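Local atomic coordinates of Dot/Icm T4SS effector (Legionella pneumophila subsp. pneumophila, PDB entry 4HFV), a protein that is a putative effector secreted through the Dot/Icm type IV system of Legionella, of undetermined biochemical function but possibly linked to metaeffector activity. Residues A[138-143]-A[147-152]; A[77-82]-A[128-133]; A[45-50]-A[156-161]; A[61-66]-A[71-76]. One frame throughout, in Å; residues are numbered along the deposited sequence. Where two conformers were deposited one is given.

Interaction 1: residues A[138-143]-A[147-152]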
loop_
_atom_site.group_PDB
_atom_site.type_symbol
_atom_site.label_atom_id
_atom_site.label_comp_id
_atom_site.label_asym_id
_atom_site.label_seq_id
_atom_site.Cartn_x
_atom_site.Cartn_y
_atom_site.Cartn_z
ATOM N N VAL A 138 -17.015 -5.035 1.189
ATOM C CA VAL A 138 -17.497 -4.300 0.033
ATOM C C VAL A 138 -17.320 -5.101 -1.283
ATOM O O VAL A 138 -18.203 -5.132 -2.127
ATOM C CB VAL A 138 -16.779 -2.937 -0.071
ATOM C CG1 VAL A 138 -17.223 -2.182 -1.325
ATOM C CG2 VAL A 138 -17.054 -2.085 1.202
ATOM N N TYR A 139 -16.171 -5.736 -1.454
ATOM C CA TYR A 139 -15.837 -6.426 -2.710
ATOM C C TYR A 139 -15.770 -7.944 -2.567
ATOM O O TYR A 139 -15.330 -8.471 -1.560
ATOM C CB TYR A 139 -14.492 -5.947 -3.204
ATOM C CG TYR A 139 -14.384 -4.440 -3.286
ATOM C CD1 TYR A 139 -15.147 -3.724 -4.192
ATOM C CD2 TYR A 139 -13.509 -3.737 -2.459
ATOM C CE1 TYR A 139 -15.025 -2.365 -4.296
ATOM C CE2 TYR A 139 -13.397 -2.382 -2.541
ATOM C CZ TYR A 139 -14.147 -1.701 -3.469
ATOM O OH TYR A 139 -14.058 -0.347 -3.533
ATOM N N LYS A 140 -16.174 -8.644 -3.618
ATOM C CA LYS A 140 -15.909 -10.080 -3.726
ATOM C C LYS A 140 -14.420 -10.347 -3.526
ATOM O O LYS A 140 -13.578 -9.708 -4.151
ATOM C CB LYS A 140 -16.400 -10.587 -5.077
ATOM C CG LYS A 140 -17.907 -10.309 -5.263
ATOM C CD LYS A 140 -18.414 -10.696 -6.672
ATOM C CE LYS A 140 -19.932 -10.529 -6.768
ATOM N NZ LYS A 140 -20.476 -10.810 -8.122
ATOM N N ASN A 141 -14.108 -11.266 -2.617
ATOM C CA ASN A 141 -12.717 -11.560 -2.224
ATOM C C ASN A 141 -11.870 -10.352 -1.842
ATOM O O ASN A 141 -10.654 -10.366 -2.035
ATOM C CB ASN A 141 -11.993 -12.361 -3.304
ATOM C CG ASN A 141 -10.798 -13.131 -2.744
ATOM O OD1 ASN A 141 -10.710 -13.378 -1.525
ATOM N ND2 ASN A 141 -9.886 -13.517 -3.617
ATOM N N SER A 142 -12.511 -9.311 -1.311
ATOM C CA SER A 142 -11.818 -8.079 -0.910
ATOM C C SER A 142 -11.174 -7.359 -2.068
ATOM O O SER A 142 -10.428 -6.398 -1.860
ATOM C CB SER A 142 -10.754 -8.384 0.145
ATOM O OG SER A 142 -11.352 -9.056 1.236
ATOM N N ASP A 143 -11.454 -7.824 -3.286
ATOM C CA ASP A 143 -10.708 -7.392 -4.460
ATOM C C ASP A 143 -11.605 -6.591 -5.407
ATOM O O ASP A 143 -12.515 -7.127 -6.033
ATOM C CB ASP A 143 -10.114 -8.640 -5.151
ATOM C CG ASP A 143 -9.425 -8.335 -6.472
ATOM O OD1 ASP A 143 -9.054 -7.170 -6.739
ATOM O OD2 ASP A 143 -9.264 -9.292 -7.248
ATOM N N GLY A 147 -15.382 -6.953 -8.412
ATOM C CA GLY A 147 -16.679 -6.338 -8.247
ATOM C C GLY A 147 -17.196 -6.250 -6.817
ATOM O O GLY A 147 -16.570 -6.719 -5.852
ATOM N N TYR A 148 -18.369 -5.646 -6.700
ATOM C CA TYR A 148 -19.049 -5.486 -5.423
ATOM C C TYR A 148 -19.863 -6.696 -5.003
ATOM O O TYR A 148 -20.520 -7.342 -5.822
ATOM C CB TYR A 148 -20.005 -4.315 -5.506
ATOM C CG TYR A 148 -19.364 -2.962 -5.468
ATOM C CD1 TYR A 148 -18.450 -2.581 -6.416
ATOM C CD2 TYR A 148 -19.718 -2.039 -4.488
ATOM C CE1 TYR A 148 -17.879 -1.317 -6.392
ATOM C CE2 TYR A 148 -19.179 -0.792 -4.462
ATOM C CZ TYR A 148 -18.250 -0.429 -5.388
ATOM O OH TYR A 148 -17.695 0.828 -5.339
ATOM N N LEU A 149 -19.841 -6.973 -3.701
ATOM C CA LEU A 149 -20.792 -7.907 -3.070
ATOM C C LEU A 149 -22.216 -7.439 -3.325
ATOM O O LEU A 149 -22.474 -6.248 -3.315
ATOM C CB LEU A 149 -20.546 -7.974 -1.555
ATOM C CG LEU A 149 -19.131 -8.391 -1.123
ATOM C CD1 LEU A 149 -18.924 -8.170 0.374
ATOM C CD2 LEU A 149 -18.865 -9.833 -1.483
ATOM N N ASP A 150 -23.142 -8.369 -3.568
ATOM C CA ASP A 150 -24.562 -8.027 -3.745
ATOM C C ASP A 150 -25.120 -7.371 -2.468
ATOM O O ASP A 150 -25.908 -6.428 -2.520
ATOM C CB ASP A 150 -25.408 -9.286 -4.086
ATOM C CG ASP A 150 -25.567 -9.516 -5.590
ATOM O OD1 ASP A 150 -25.260 -8.584 -6.373
ATOM O OD2 ASP A 150 -26.018 -10.627 -5.987
ATOM N N LYS A 151 -24.719 -7.895 -1.320
ATOM C CA LYS A 151 -25.137 -7.332 -0.048
ATOM C C LYS A 151 -24.053 -6.402 0.479
ATOM O O LYS A 151 -22.926 -6.826 0.669
ATOM C CB LYS A 151 -25.444 -8.444 0.956
ATOM C CG LYS A 151 -26.787 -9.108 0.695
ATOM C CD LYS A 151 -27.087 -10.257 1.646
ATOM C CE LYS A 151 -28.383 -10.970 1.242
ATOM N NZ LYS A 151 -29.573 -10.088 1.402
ATOM N N GLN A 152 -24.412 -5.140 0.707
ATOM C CA GLN A 152 -23.468 -4.126 1.163
ATOM C C GLN A 152 -23.800 -3.702 2.605
ATOM O O GLN A 152 -24.589 -2.790 2.817
ATOM C CB GLN A 152 -23.536 -2.916 0.228
ATOM C CG GLN A 152 -22.996 -3.169 -1.158
ATOM C CD GLN A 152 -21.492 -3.239 -1.187
ATOM O OE1 GLN A 152 -20.810 -2.383 -0.631
ATOM N NE2 GLN A 152 -20.960 -4.242 -1.864
HETATM O O HOH W 1 -15.129 0.855 -5.719
#
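Tyr139 and Tyr148 sit opposite each other in a single beta bridge, their CA atoms 4.3 Å apart, where the loop between helices 120-136 and 161-188 folds back on itself. Lys140 N donates to Gly147 O and Leu149 N to Val138 O, one bond on either side of this non-hydrogen-bonded antiparallel pair. Gly147 has a positive phi of 93°, a backbone shape that a residue without a side chain adopts easily. Val138 O is gripped twice: besides Leu149 N it receives Gln152 NE2 at 2.9 Å, in the carbonyl plane and on a lone pair. Bent at chi2 (-74°), the Gln152 chain curls back far enough for the same NE2 to reach Leu149 O as well, and two acceptors near its plane fix that amide's rotation.

The tyrosines run side by side in the same direction. The edge of Tyr139, led by CE1, meets the face of Tyr148 in a T-shaped stack with planes at 80°, while Val138 CG1 lies over the centre of a Tyr139 face. Both hydroxyls bind one water, Tyr148 OH at 2.6 Å. His187 of the second subunit stacks on the Tyr148 ring, and Ile180 of that subunit packs on Tyr139. Tyrosine suits both places, offering an aromatic surface for packing and a hydroxyl for water; two donors on one carbonyl and a shared water are consistent with a well-fixed loop presenting both rings to the dimer partner.

Interaction 2: residues A[77-82]-A[128-133]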
loop_
_atom_site.group_PDB
_atom_site.type_symbol
_atom_site.label_atom_id
_atom_site.label_comp_id
_atom_site.label_asym_id
_atom_site.label_seq_id
_atom_site.Cartn_x
_atom_site.Cartn_y
_atom_site.Cartn_z
ATOM N N LEU A 77 -11.552 -2.792 15.639
ATOM C CA LEU A 77 -12.422 -1.871 16.378
ATOM C C LEU A 77 -11.625 -0.674 16.924
ATOM O O LEU A 77 -12.082 0.450 16.819
ATOM C CB LEU A 77 -13.240 -2.592 17.458
ATOM C CG LEU A 77 -14.358 -1.783 18.131
ATOM C CD1 LEU A 77 -15.416 -1.205 17.139
ATOM C CD2 LEU A 77 -15.054 -2.613 19.198
ATOM N N ASN A 78 -10.430 -0.906 17.480
ATOM C CA ASN A 78 -9.601 0.210 17.926
ATOM C C ASN A 78 -9.329 1.173 16.782
ATOM O O ASN A 78 -9.450 2.382 16.940
ATOM C CB ASN A 78 -8.259 -0.278 18.483
ATOM C CG ASN A 78 -8.350 -0.772 19.924
ATOM O OD1 ASN A 78 -7.931 -0.083 20.845
ATOM N ND2 ASN A 78 -8.832 -1.980 20.115
ATOM N N ALA A 79 -8.922 0.628 15.629
ATOM C CA ALA A 79 -8.661 1.452 14.464
ATOM C C ALA A 79 -9.873 2.320 14.093
ATOM O O ALA A 79 -9.734 3.506 13.831
ATOM C CB ALA A 79 -8.209 0.582 13.217
ATOM N N LEU A 80 -11.055 1.733 14.002
ATOM C CA LEU A 80 -12.217 2.529 13.628
ATOM C C LEU A 80 -12.535 3.601 14.674
ATOM O O LEU A 80 -12.928 4.707 14.310
ATOM C CB LEU A 80 -13.442 1.647 13.477
ATOM C CG LEU A 80 -14.720 2.345 13.047
ATOM C CD1 LEU A 80 -14.535 3.082 11.735
ATOM C CD2 LEU A 80 -15.795 1.278 12.941
ATOM N N ALA A 81 -12.407 3.267 15.959
ATOM C CA ALA A 81 -12.709 4.259 16.986
ATOM C C ALA A 81 -11.712 5.389 16.848
ATOM O O ALA A 81 -12.096 6.562 16.887
ATOM C CB ALA A 81 -12.659 3.669 18.405
ATOM N N TYR A 82 -10.434 5.032 16.689
ATOM C CA TYR A 82 -9.396 6.047 16.546
ATOM C C TYR A 82 -9.653 6.918 15.331
ATOM O O TYR A 82 -9.568 8.128 15.414
ATOM C CB TYR A 82 -8.012 5.409 16.448
ATOM C CG TYR A 82 -6.924 6.442 16.571
ATOM C CD1 TYR A 82 -6.496 7.125 15.455
ATOM C CD2 TYR A 82 -6.376 6.786 17.819
ATOM C CE1 TYR A 82 -5.512 8.086 15.539
ATOM C CE2 TYR A 82 -5.399 7.754 17.920
ATOM C CZ TYR A 82 -4.976 8.400 16.766
ATOM O OH TYR A 82 -4.001 9.362 16.794
ATOM N N SER A 128 -4.437 -0.026 8.179
ATOM C CA SER A 128 -4.358 -1.074 7.182
ATOM C C SER A 128 -5.380 -2.177 7.498
ATOM O O SER A 128 -6.126 -2.640 6.616
ATOM C CB SER A 128 -2.921 -1.605 7.087
ATOM O OG SER A 128 -2.820 -2.633 6.139
ATOM N N ALA A 129 -5.440 -2.583 8.771
ATOM C CA ALA A 129 -6.353 -3.647 9.178
ATOM C C ALA A 129 -7.786 -3.188 8.959
ATOM O O ALA A 129 -8.620 -3.961 8.487
ATOM C CB ALA A 129 -6.124 -4.084 10.662
ATOM N N LEU A 130 -8.065 -1.919 9.268
ATOM C CA LEU A 130 -9.385 -1.375 9.049
ATOM C C LEU A 130 -9.745 -1.329 7.565
ATOM O O LEU A 130 -10.838 -1.762 7.157
ATOM C CB LEU A 130 -9.477 0.025 9.645
ATOM C CG LEU A 130 -10.813 0.759 9.559
ATOM C CD1 LEU A 130 -11.942 -0.060 10.133
ATOM C CD2 LEU A 130 -10.709 2.107 10.354
ATOM N N GLU A 131 -8.862 -0.754 6.754
ATOM C CA GLU A 131 -9.075 -0.780 5.302
ATOM C C GLU A 131 -9.318 -2.194 4.743
ATOM O O GLU A 131 -10.248 -2.386 3.955
ATOM C CB GLU A 131 -7.927 -0.121 4.569
ATOM C CG GLU A 131 -8.172 0.013 3.074
ATOM C CD GLU A 131 -6.919 -0.083 2.290
ATOM O OE1 GLU A 131 -5.889 0.435 2.787
ATOM O OE2 GLU A 131 -6.962 -0.660 1.184
ATOM N N LYS A 132 -8.531 -3.184 5.155
ATOM C CA LYS A 132 -8.742 -4.560 4.683
ATOM C C LYS A 132 -10.137 -5.051 5.075
ATOM O O LYS A 132 -10.898 -5.659 4.269
ATOM C CB LYS A 132 -7.684 -5.509 5.272
ATOM C CG LYS A 132 -6.449 -5.723 4.422
ATOM C CD LYS A 132 -5.464 -6.668 5.131
ATOM C CE LYS A 132 -4.174 -5.950 5.588
ATOM N NZ LYS A 132 -3.241 -5.653 4.454
ATOM N N PHE A 133 -10.477 -4.825 6.341
ATOM C CA PHE A 133 -11.752 -5.228 6.851
ATOM C C PHE A 133 -12.880 -4.654 6.013
ATOM O O PHE A 133 -13.769 -5.400 5.573
ATOM C CB PHE A 133 -11.885 -4.783 8.330
ATOM C CG PHE A 133 -13.258 -4.853 8.851
ATOM C CD1 PHE A 133 -13.769 -6.045 9.373
ATOM C CD2 PHE A 133 -14.051 -3.711 8.862
ATOM C CE1 PHE A 133 -15.067 -6.077 9.881
ATOM C CE2 PHE A 133 -15.339 -3.744 9.358
ATOM C CZ PHE A 133 -15.838 -4.910 9.872
#
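Leu130 of helix 120-136 packs against Ala79 and Leu80 of helix 70-90, a small, buried helix-helix contact near the middle of this all-helical protein. The two backbones come close, with the CA atoms of Ala79 and Leu130 only 6.2 Å apart. Alanine fits such a spot because its single methyl takes little room between the helices.

The interaction across the segments is apolar. Ala79 CB and Leu130 CB, both directed at the opposite helix, meet at 3.8 Å. The longer leucine then forks beyond this point: with CG anti to the backbone N (chi1 -178°), the Leu130 branches are carried onto Leu80, where CD1 approaches Leu80 CB at 4.0 Å. Leucine suits the position because its two methyls can spread over a neighbouring helix from one short stem. The Leu130 and Leu80 side chains cross at a slant, and Leu80 also reaches Thr59 of helix 49-64, which brings a third helix to the same region.

Hydrogen bonding is confined to each helix's own backbone: Ala81 N donates to Leu77 O on one side and Phe133 N to Ala129 O on the other. With its backbone polar groups engaged in this way, the interface can be closed by shape and hydrophobic burial. Met126, one turn before Leu130, extends the apolar surface over Ala79. The nearest approach of all belongs to a methyl over the backbone: Leu130 CD2 rests against Leu80 CA at 3.6 Å, beside Leu80 N at 3.7 Å.

Interaction 3: residues A[45-50]-A[156-161]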
loop_
_atom_site.group_PDB
_atom_site.type_symbol
_atom_site.label_atom_id
_atom_site.label_comp_id
_atom_site.label_asym_id
_atom_site.label_seq_id
_atom_site.Cartn_x
_atom_site.Cartn_y
_atom_site.Cartn_z
ATOM N N VAL A 45 -29.732 10.782 17.420
ATOM C CA VAL A 45 -28.490 11.562 17.406
ATOM C C VAL A 45 -28.429 12.494 16.193
ATOM O O VAL A 45 -29.231 12.377 15.262
ATOM C CB VAL A 45 -27.244 10.646 17.523
ATOM C CG1 VAL A 45 -27.403 9.699 18.708
ATOM C CG2 VAL A 45 -26.991 9.864 16.233
ATOM N N SER A 46 -27.515 13.458 16.225
ATOM C CA SER A 46 -27.420 14.447 15.143
ATOM C C SER A 46 -27.122 13.803 13.785
ATOM O O SER A 46 -26.524 12.736 13.707
ATOM C CB SER A 46 -26.329 15.461 15.457
ATOM O OG SER A 46 -25.052 14.854 15.328
ATOM N N ARG A 47 -27.511 14.479 12.710
ATOM C CA ARG A 47 -27.327 13.943 11.353
ATOM C C ARG A 47 -25.856 13.635 11.164
ATOM O O ARG A 47 -25.467 12.580 10.652
ATOM C CB ARG A 47 -27.863 14.941 10.308
ATOM C CG ARG A 47 -27.614 14.530 8.856
ATOM C CD ARG A 47 -28.552 15.243 7.879
ATOM N NE ARG A 47 -28.206 14.994 6.473
ATOM C CZ ARG A 47 -28.855 15.525 5.438
ATOM N NH1 ARG A 47 -29.880 16.338 5.653
ATOM N NH2 ARG A 47 -28.484 15.253 4.191
ATOM N N GLU A 48 -25.007 14.509 11.673
ATOM C CA GLU A 48 -23.571 14.281 11.586
ATOM C C GLU A 48 -23.068 12.984 12.270
ATOM O O GLU A 48 -22.159 12.259 11.757
ATOM C CB GLU A 48 -22.889 15.487 12.208
ATOM C CG GLU A 48 -21.393 15.441 12.215
ATOM C CD GLU A 48 -20.814 16.779 12.666
ATOM O OE1 GLU A 48 -21.105 17.206 13.819
ATOM O OE2 GLU A 48 -20.103 17.409 11.850
ATOM N N ARG A 49 -23.588 12.691 13.455
ATOM C CA ARG A 49 -23.131 11.532 14.222
ATOM C C ARG A 49 -23.769 10.237 13.736
ATOM O O ARG A 49 -23.266 9.166 13.996
ATOM C CB ARG A 49 -23.478 11.718 15.727
ATOM C CG ARG A 49 -22.588 12.720 16.457
ATOM C CD ARG A 49 -21.125 12.238 16.790
ATOM N NE ARG A 49 -20.424 13.458 17.184
ATOM C CZ ARG A 49 -19.684 14.208 16.364
ATOM N NH1 ARG A 49 -19.427 13.822 15.096
ATOM N NH2 ARG A 49 -19.176 15.344 16.827
ATOM N N GLN A 50 -24.899 10.346 13.051
ATOM C CA GLN A 50 -25.636 9.154 12.642
ATOM C C GLN A 50 -24.771 8.150 11.874
ATOM O O GLN A 50 -24.685 7.010 12.290
ATOM C CB GLN A 50 -26.902 9.518 11.861
ATOM C CG GLN A 50 -27.975 10.025 12.806
ATOM C CD GLN A 50 -29.246 10.438 12.089
ATOM O OE1 GLN A 50 -29.466 10.071 10.949
ATOM N NE2 GLN A 50 -30.095 11.189 12.772
ATOM N N ILE A 156 -24.802 2.747 4.100
ATOM C CA ILE A 156 -25.413 3.423 5.214
ATOM C C ILE A 156 -25.582 4.856 4.744
ATOM O O ILE A 156 -24.670 5.432 4.081
ATOM C CB ILE A 156 -24.460 3.351 6.418
ATOM C CG1 ILE A 156 -24.373 1.919 6.960
ATOM C CG2 ILE A 156 -24.862 4.381 7.537
ATOM C CD1 ILE A 156 -23.095 1.679 7.912
ATOM N N LYS A 157 -26.737 5.434 5.064
ATOM C CA LYS A 157 -27.043 6.761 4.592
ATOM C C LYS A 157 -26.004 7.746 5.100
ATOM O O LYS A 157 -25.621 7.720 6.298
ATOM C CB LYS A 157 -28.433 7.187 5.036
ATOM C CG LYS A 157 -29.001 8.371 4.250
ATOM C CD LYS A 157 -30.403 8.762 4.743
ATOM C CE LYS A 157 -30.363 9.281 6.179
ATOM N NZ LYS A 157 -31.723 9.530 6.752
ATOM N N HIS A 158 -25.590 8.612 4.181
ATOM C CA HIS A 158 -24.682 9.724 4.434
ATOM C C HIS A 158 -23.318 9.221 4.766
ATOM O O HIS A 158 -22.515 9.918 5.402
ATOM C CB HIS A 158 -25.242 10.639 5.544
ATOM C CG HIS A 158 -26.496 11.323 5.135
ATOM N ND1 HIS A 158 -26.700 11.772 3.845
ATOM C CD2 HIS A 158 -27.642 11.570 5.807
ATOM C CE1 HIS A 158 -27.910 12.288 3.749
ATOM N NE2 HIS A 158 -28.500 12.185 4.926
ATOM N N TYR A 159 -23.064 7.995 4.320
ATOM C CA TYR A 159 -21.761 7.376 4.477
ATOM C C TYR A 159 -21.290 6.755 3.139
ATOM O O TYR A 159 -22.067 6.100 2.448
ATOM C CB TYR A 159 -21.816 6.309 5.565
ATOM C CG TYR A 159 -20.507 5.609 5.765
ATOM C CD1 TYR A 159 -19.401 6.277 6.258
ATOM C CD2 TYR A 159 -20.368 4.258 5.446
ATOM C CE1 TYR A 159 -18.169 5.610 6.412
ATOM C CE2 TYR A 159 -19.182 3.598 5.620
ATOM C CZ TYR A 159 -18.075 4.275 6.107
ATOM O OH TYR A 159 -16.890 3.557 6.237
ATOM N N SER A 160 -20.028 6.974 2.786
ATOM C CA SER A 160 -19.408 6.311 1.630
ATOM C C SER A 160 -18.246 5.421 2.082
ATOM O O SER A 160 -17.172 5.906 2.408
ATOM C CB SER A 160 -18.885 7.320 0.621
ATOM O OG SER A 160 -18.222 6.629 -0.453
ATOM N N VAL A 161 -18.493 4.117 2.139
ATOM C CA VAL A 161 -17.486 3.171 2.570
ATOM C C VAL A 161 -16.287 3.209 1.607
ATOM O O VAL A 161 -15.132 3.072 2.034
ATOM C CB VAL A 161 -18.081 1.770 2.715
ATOM C CG1 VAL A 161 -18.543 1.177 1.334
ATOM C CG2 VAL A 161 -17.110 0.798 3.385
#
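The guanidinium of Arg47 meets the imidazole of His158 with the two planes only 22° apart, yet neither group lies squarely over the other, and the approach is oblique. The centre of one imidazole face is covered by Lys157 CG, 3.8 Å above the plane, so the preceding residue backs the ring with its aliphatic stem. At the far end of the ring, Arg47 NH2 comes to 3.1 Å from His158 CE1, while His158 NE2 lies 3.2 Å from both Arg47 NE and Arg47 NH2.

Arginine is long enough to span the gap between the segments: its chain runs extended from CG to NE, with CG anti to the backbone N (chi1 175°), and crosses the histidine side chain at about a right angle. His158 occupies the third position of a type II beta turn, Ile156 to Tyr159, with a positive phi of 68°. The turn points the His158 CB at the start of helix 49-64, and the ring meets Arg47 there. The closeness of a cationic guanidinium would tend to favour a neutral imidazole, although both groups are exposed and solvent could soften that effect.

The contact thus forms a surface link between the entry to helix 49-64 and the loop before helix 161-188. In the same loop, Ile156 packs on Leu54 and Val55, while Tyr159 reaches both Val55 of helix 49-64 and Leu134 of helix 120-136.

Interaction 4: residues A[61-66]-A[71-76]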
loop_
_atom_site.group_PDB
_atom_site.type_symbol
_atom_site.label_atom_id
_atom_site.label_comp_id
_atom_site.label_asym_id
_atom_site.label_seq_id
_atom_site.Cartn_x
_atom_site.Cartn_y
_atom_site.Cartn_z
ATOM N N GLU A 61 -21.178 -5.637 14.878
ATOM C CA GLU A 61 -21.994 -6.795 14.449
ATOM C C GLU A 61 -21.174 -7.756 13.544
ATOM O O GLU A 61 -21.257 -8.996 13.641
ATOM C CB GLU A 61 -23.219 -6.266 13.680
ATOM C CG GLU A 61 -24.242 -7.325 13.201
ATOM C CD GLU A 61 -25.228 -6.776 12.144
ATOM O OE1 GLU A 61 -25.328 -5.544 11.977
ATOM O OE2 GLU A 61 -25.905 -7.572 11.458
ATOM N N LEU A 62 -20.392 -7.197 12.640
ATOM C CA LEU A 62 -19.684 -8.036 11.666
ATOM C C LEU A 62 -18.526 -8.768 12.358
ATOM O O LEU A 62 -18.308 -9.968 12.155
ATOM C CB LEU A 62 -19.197 -7.207 10.464
ATOM C CG LEU A 62 -20.290 -6.667 9.504
ATOM C CD1 LEU A 62 -19.720 -5.635 8.514
ATOM C CD2 LEU A 62 -20.992 -7.787 8.775
ATOM N N LEU A 63 -17.789 -8.050 13.189
ATOM C CA LEU A 63 -16.726 -8.697 13.956
ATOM C C LEU A 63 -17.281 -9.792 14.865
ATOM O O LEU A 63 -16.702 -10.874 14.956
ATOM C CB LEU A 63 -15.924 -7.650 14.738
ATOM C CG LEU A 63 -15.142 -6.684 13.850
ATOM C CD1 LEU A 63 -14.622 -5.513 14.584
ATOM C CD2 LEU A 63 -13.953 -7.410 13.112
ATOM N N ASP A 64 -18.414 -9.511 15.519
ATOM C CA ASP A 64 -19.069 -10.487 16.379
ATOM C C ASP A 64 -19.385 -11.764 15.596
ATOM O O ASP A 64 -19.231 -12.847 16.113
ATOM C CB ASP A 64 -20.376 -9.942 16.938
ATOM C CG ASP A 64 -20.175 -8.949 18.087
ATOM O OD1 ASP A 64 -19.021 -8.683 18.474
ATOM O OD2 ASP A 64 -21.200 -8.428 18.612
ATOM N N ASN A 65 -19.808 -11.614 14.343
ATOM C CA ASN A 65 -20.128 -12.751 13.467
ATOM C C ASN A 65 -18.905 -13.327 12.760
ATOM O O ASN A 65 -19.033 -14.265 11.960
ATOM C CB ASN A 65 -21.083 -12.325 12.359
ATOM C CG ASN A 65 -22.443 -11.891 12.856
ATOM O OD1 ASN A 65 -22.844 -12.173 13.983
ATOM N ND2 ASN A 65 -23.182 -11.208 11.983
ATOM N N SER A 66 -17.727 -12.750 12.981
ATOM C CA SER A 66 -16.556 -13.211 12.240
ATOM C C SER A 66 -15.875 -14.388 12.931
ATOM O O SER A 66 -16.209 -14.737 14.059
ATOM C CB SER A 66 -15.572 -12.088 12.015
ATOM O OG SER A 66 -14.812 -11.824 13.164
ATOM N N GLU A 71 -7.359 -10.621 18.954
ATOM C CA GLU A 71 -6.476 -9.484 18.723
ATOM C C GLU A 71 -6.777 -8.793 17.379
ATOM O O GLU A 71 -6.668 -7.577 17.267
ATOM C CB GLU A 71 -5.005 -9.911 18.786
ATOM C CG GLU A 71 -4.041 -8.750 18.490
ATOM C CD GLU A 71 -2.567 -9.143 18.621
ATOM O OE1 GLU A 71 -2.221 -9.812 19.614
ATOM O OE2 GLU A 71 -1.759 -8.795 17.720
ATOM N N ASP A 72 -7.148 -9.572 16.365
ATOM C CA ASP A 72 -7.498 -9.001 15.063
ATOM C C ASP A 72 -8.833 -8.248 15.156
ATOM O O ASP A 72 -8.966 -7.148 14.623
ATOM C CB ASP A 72 -7.529 -10.110 14.001
ATOM C CG ASP A 72 -8.023 -9.631 12.636
ATOM O OD1 ASP A 72 -7.897 -8.424 12.292
ATOM O OD2 ASP A 72 -8.528 -10.502 11.895
ATOM N N LYS A 73 -9.799 -8.815 15.877
ATOM C CA LYS A 73 -11.038 -8.102 16.192
ATOM C C LYS A 73 -10.729 -6.788 16.916
ATOM O O LYS A 73 -11.241 -5.717 16.569
ATOM C CB LYS A 73 -11.961 -8.960 17.062
ATOM C CG LYS A 73 -12.595 -10.139 16.363
ATOM C CD LYS A 73 -13.302 -11.038 17.354
ATOM C CE LYS A 73 -14.629 -10.478 17.779
ATOM N NZ LYS A 73 -15.213 -11.334 18.877
ATOM N N ALA A 74 -9.851 -6.844 17.904
ATOM C CA ALA A 74 -9.521 -5.615 18.634
ATOM C C ALA A 74 -8.867 -4.581 17.724
ATOM O O ALA A 74 -9.171 -3.349 17.764
ATOM C CB ALA A 74 -8.633 -5.941 19.856
ATOM N N ARG A 75 -7.936 -5.043 16.889
ATOM C CA ARG A 75 -7.232 -4.113 16.003
ATOM C C ARG A 75 -8.200 -3.361 15.097
ATOM O O ARG A 75 -8.108 -2.134 14.956
ATOM C CB ARG A 75 -6.158 -4.819 15.170
ATOM C CG ARG A 75 -5.299 -3.795 14.391
ATOM C CD ARG A 75 -3.999 -4.390 13.810
ATOM N NE ARG A 75 -3.125 -4.950 14.842
ATOM C CZ ARG A 75 -3.016 -6.249 15.130
ATOM N NH1 ARG A 75 -2.187 -6.624 16.105
ATOM N NH2 ARG A 75 -3.725 -7.172 14.464
ATOM N N VAL A 76 -9.158 -4.080 14.512
ATOM C CA VAL A 76 -10.174 -3.411 13.717
ATOM C C VAL A 76 -11.003 -2.397 14.492
ATOM O O VAL A 76 -11.173 -1.236 14.036
ATOM C CB VAL A 76 -11.086 -4.395 12.982
ATOM C CG1 VAL A 76 -12.191 -3.641 12.214
ATOM C CG2 VAL A 76 -10.236 -5.267 11.992
HETATM O O HOH W 2 -17.857 -10.944 19.666
#
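An alpha-alpha hairpin sets the end of helix 49-64 against the first turns of helix 70-90, the two running roughly antiparallel, with Leu63 facing Lys73 and Val76 across the short connection. On the inner side, Leu63 CD1 packs on Val76 CG1 at 3.9 Å. Leucine reaches across and branched valine offers it a compact flank.

Toward the outside, Lys73 passes its aliphatic chain along the end of the first helix. A bend at chi3 (78°) brings CE to 3.5 Å from Leu63 O and directs the ammonium toward Asp64. Lysine suits this border because its methylenes can pack while its charge stays near water. Leu63 O itself is held by two donors from Ser66, the backbone N and OG, the latter lying on a lone pair in the carbonyl plane; serine can turn back in this way to secure the chain as it leaves the helix.

Asp64 is also anchored to helix 9-27 by Lys13 and Tyr9. Its link to Lys73 runs through one water, which donates to Asp64 OD1 and accepts from Lys73 NZ, each at 2.8 Å.

In the fold
Along the chain interaction 4 closes first, at the hairpin between helices 49-64 and 70-90, and interaction 2 follows, using helix 70-90 again. Interaction 1 comes later, inside the loop before helix 161-188, and all three are nested within the long span of chain closed by interaction 3. Interactions 2 and 4 are neighbours, centres 10 Å apart, and Phe133 joins them by packing on Leu63 and Val76. Interactions 1 and 3 touch through Val138 and Val161 although their centres are 21 Å apart. A buried core of helices is thereby joined to a structured loop that reaches the surface and, at interaction 1, the second subunit.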